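Local coordinates for ferric uptake regulation protein (Vibrio cholerae, PDB 2W57) that probably represses iron-uptake genes by binding operator DNA as a metal-loaded dimer, through a winged-helix domain in each subunit, at residues 34-39 with 78-83. Numbering follows the deposited sequence.
Sequences ISAEEL and SVFELS. With ZN (zinc ion), chain D.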
loop_
_atom_site.group_PDB
_atom_site.type_symbol
_atom_site.label_atom_id
_atom_site.label_comp_id
_atom_site.label_asym_id
_atom_site.label_seq_id
_atom_site.Cartn_x
_atom_site.Cartn_y
_atom_site.Cartn_z
ATOM N N ILE A 34 -13.162 3.334 2.207
ATOM C CA ILE A 34 -13.780 3.361 0.883
ATOM C C ILE A 34 -12.789 3.728 -0.219
ATOM O O ILE A 34 -11.953 4.604 -0.040
ATOM C CB ILE A 34 -15.027 4.310 0.870
ATOM C CG1 ILE A 34 -15.934 4.026 -0.333
ATOM C CG2 ILE A 34 -14.626 5.793 0.959
ATOM C CD1 ILE A 34 -17.336 4.598 -0.179
ATOM N N SER A 35 -12.879 3.036 -1.348
ATOM C CA SER A 35 -12.064 3.367 -2.500
ATOM C C SER A 35 -12.724 4.489 -3.274
ATOM O O SER A 35 -13.927 4.719 -3.130
ATOM C CB SER A 35 -11.904 2.152 -3.397
ATOM O OG SER A 35 -13.156 1.745 -3.887
ATOM N N ALA A 36 -11.941 5.183 -4.094
ATOM C CA ALA A 36 -12.476 6.172 -5.031
ATOM C C ALA A 36 -13.598 5.617 -5.936
ATOM O O ALA A 36 -14.526 6.336 -6.282
ATOM C CB ALA A 36 -11.354 6.748 -5.877
ATOM N N GLU A 37 -13.508 4.340 -6.303
ATOM C CA GLU A 37 -14.485 3.713 -7.201
ATOM C C GLU A 37 -15.794 3.495 -6.470
ATOM O O GLU A 37 -16.869 3.805 -6.982
ATOM C CB GLU A 37 -13.970 2.380 -7.740
ATOM C CG GLU A 37 -12.747 2.489 -8.662
ATOM C CD GLU A 37 -11.397 2.746 -7.938
ATOM O OE1 GLU A 37 -11.274 2.545 -6.697
ATOM O OE2 GLU A 37 -10.443 3.159 -8.641
ATOM N N GLU A 38 -15.691 2.976 -5.252
ATOM C CA GLU A 38 -16.866 2.662 -4.466
ATOM C C GLU A 38 -17.578 3.962 -4.159
ATOM O O GLU A 38 -18.803 4.044 -4.281
ATOM C CB GLU A 38 -16.490 1.911 -3.187
ATOM C CG GLU A 38 -16.057 0.461 -3.396
ATOM C CD GLU A 38 -15.065 -0.040 -2.324
ATOM O OE1 GLU A 38 -14.643 0.748 -1.434
ATOM O OE2 GLU A 38 -14.677 -1.232 -2.386
ATOM N N LEU A 39 -16.796 4.978 -3.800
ATOM C CA LEU A 39 -17.317 6.312 -3.512
ATOM C C LEU A 39 -18.039 6.935 -4.727
ATOM O O LEU A 39 -19.111 7.540 -4.600
ATOM C CB LEU A 39 -16.166 7.194 -3.010
ATOM C CG LEU A 39 -16.284 8.693 -2.691
ATOM C CD1 LEU A 39 -17.691 9.106 -2.314
ATOM C CD2 LEU A 39 -15.265 9.079 -1.603
ATOM N N SER A 78 -6.576 1.650 -3.529
ATOM C CA SER A 78 -6.467 2.679 -2.497
ATOM C C SER A 78 -7.820 2.836 -1.842
ATOM O O SER A 78 -8.826 3.008 -2.526
ATOM C CB SER A 78 -6.095 4.037 -3.087
ATOM O OG SER A 78 -4.923 3.978 -3.868
ATOM N N VAL A 79 -7.849 2.776 -0.516
ATOM C CA VAL A 79 -9.056 3.091 0.241
ATOM C C VAL A 79 -8.795 4.298 1.134
ATOM O O VAL A 79 -7.666 4.534 1.601
ATOM C CB VAL A 79 -9.600 1.883 1.074
ATOM C CG1 VAL A 79 -10.046 0.747 0.162
ATOM C CG2 VAL A 79 -8.570 1.375 2.049
ATOM N N PHE A 80 -9.852 5.060 1.364
ATOM C CA PHE A 80 -9.772 6.280 2.122
ATOM C C PHE A 80 -10.676 6.176 3.347
ATOM O O PHE A 80 -11.600 5.367 3.390
ATOM C CB PHE A 80 -10.190 7.460 1.244
ATOM C CG PHE A 80 -9.336 7.644 0.001
ATOM C CD1 PHE A 80 -8.350 8.625 -0.040
ATOM C CD2 PHE A 80 -9.539 6.851 -1.135
ATOM C CE1 PHE A 80 -7.575 8.816 -1.181
ATOM C CE2 PHE A 80 -8.764 7.025 -2.281
ATOM C CZ PHE A 80 -7.774 8.010 -2.304
ATOM N N GLU A 81 -10.387 6.999 4.344
ATOM C CA GLU A 81 -11.176 7.093 5.559
ATOM C C GLU A 81 -10.909 8.484 6.103
ATOM O O GLU A 81 -9.913 9.102 5.729
ATOM C CB GLU A 81 -10.771 6.019 6.584
ATOM C CG GLU A 81 -9.270 5.941 6.897
ATOM C CD GLU A 81 -8.949 5.036 8.085
ATOM O OE1 GLU A 81 -9.639 5.160 9.126
ATOM O OE2 GLU A 81 -8.006 4.207 7.996
ATOM N N LEU A 82 -11.807 8.977 6.957
ATOM C CA LEU A 82 -11.613 10.257 7.620
ATOM C C LEU A 82 -10.543 10.069 8.671
ATOM O O LEU A 82 -10.464 9.004 9.279
ATOM C CB LEU A 82 -12.912 10.730 8.270
ATOM C CG LEU A 82 -14.027 11.188 7.318
ATOM C CD1 LEU A 82 -15.399 11.096 7.985
ATOM C CD2 LEU A 82 -13.778 12.609 6.776
ATOM N N SER A 83 -9.712 11.090 8.872
ATOM C CA SER A 83 -8.629 11.036 9.857
ATOM C C SER A 83 -9.134 10.897 11.292
ATOM O O SER A 83 -10.250 11.305 11.604
ATOM C CB SER A 83 -7.753 12.286 9.753
ATOM O OG SER A 83 -7.180 12.391 8.467
HETATM ZN ZN ZN D . -8.829 2.609 9.018
HETATM O O HOH W 1 -9.152 4.347 -4.887
#
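The edge of the Phe80 ring lies against the carbonyl oxygen of Ile34: Phe80 CD2 is 3.5 Å from Ile34 O, which sits near the ring plane. The two residues form an antiparallel hydrogen-bonded pair. Ile34 N gives its hydrogen to Phe80 O at 2.8 Å, and Phe80 N returns a bond to Ile34 O at 2.6 Å. Both side chains leave on the same face of the sheet. Phe80 CG stands beside its own backbone N (chi1 -60°), the N bonded to Ile34 O. This keeps the ring alongside 34-39, and Phe80 CE2 comes to 4.4 Å from Ala36 CB. Ile34 meets the other strand mainly through its backbone; its CG2 branch comes within 3.9 Å of Phe80 O. Val79 goes to the other side of its strand, and its CG1 rests by Ser35 N at 3.9 Å.

Beyond the bridge, strand 34-35 runs into helix 36-45. Ser35 is the N-cap and forms a capping box with Glu38. Glu38 N donates to Ser35 OG, and Ser35 N donates almost straight (176°) to Glu38 OE1, from above the carboxylate plane. A water takes the Ala36 N hydrogen and donates to Ser78 O, so it links the helix start to the strand. The extended Glu81 side chain carries its carboxylate off from 34-39 to the zinc. It binds mainly through Glu81 OE2 at 2.1 Å, with OE1 farther off at 2.7 Å; His33, just before Ile34, is also a ligand, with His88 and His90.

The arrangement fits the winged-helix fold of Fur proteins, with 78-82 as the central strand between 34-35 and 68-72. Phe80 also packs on Leu59 of helix 52-64, while Ile34 reaches Leu26 of helix 17-26.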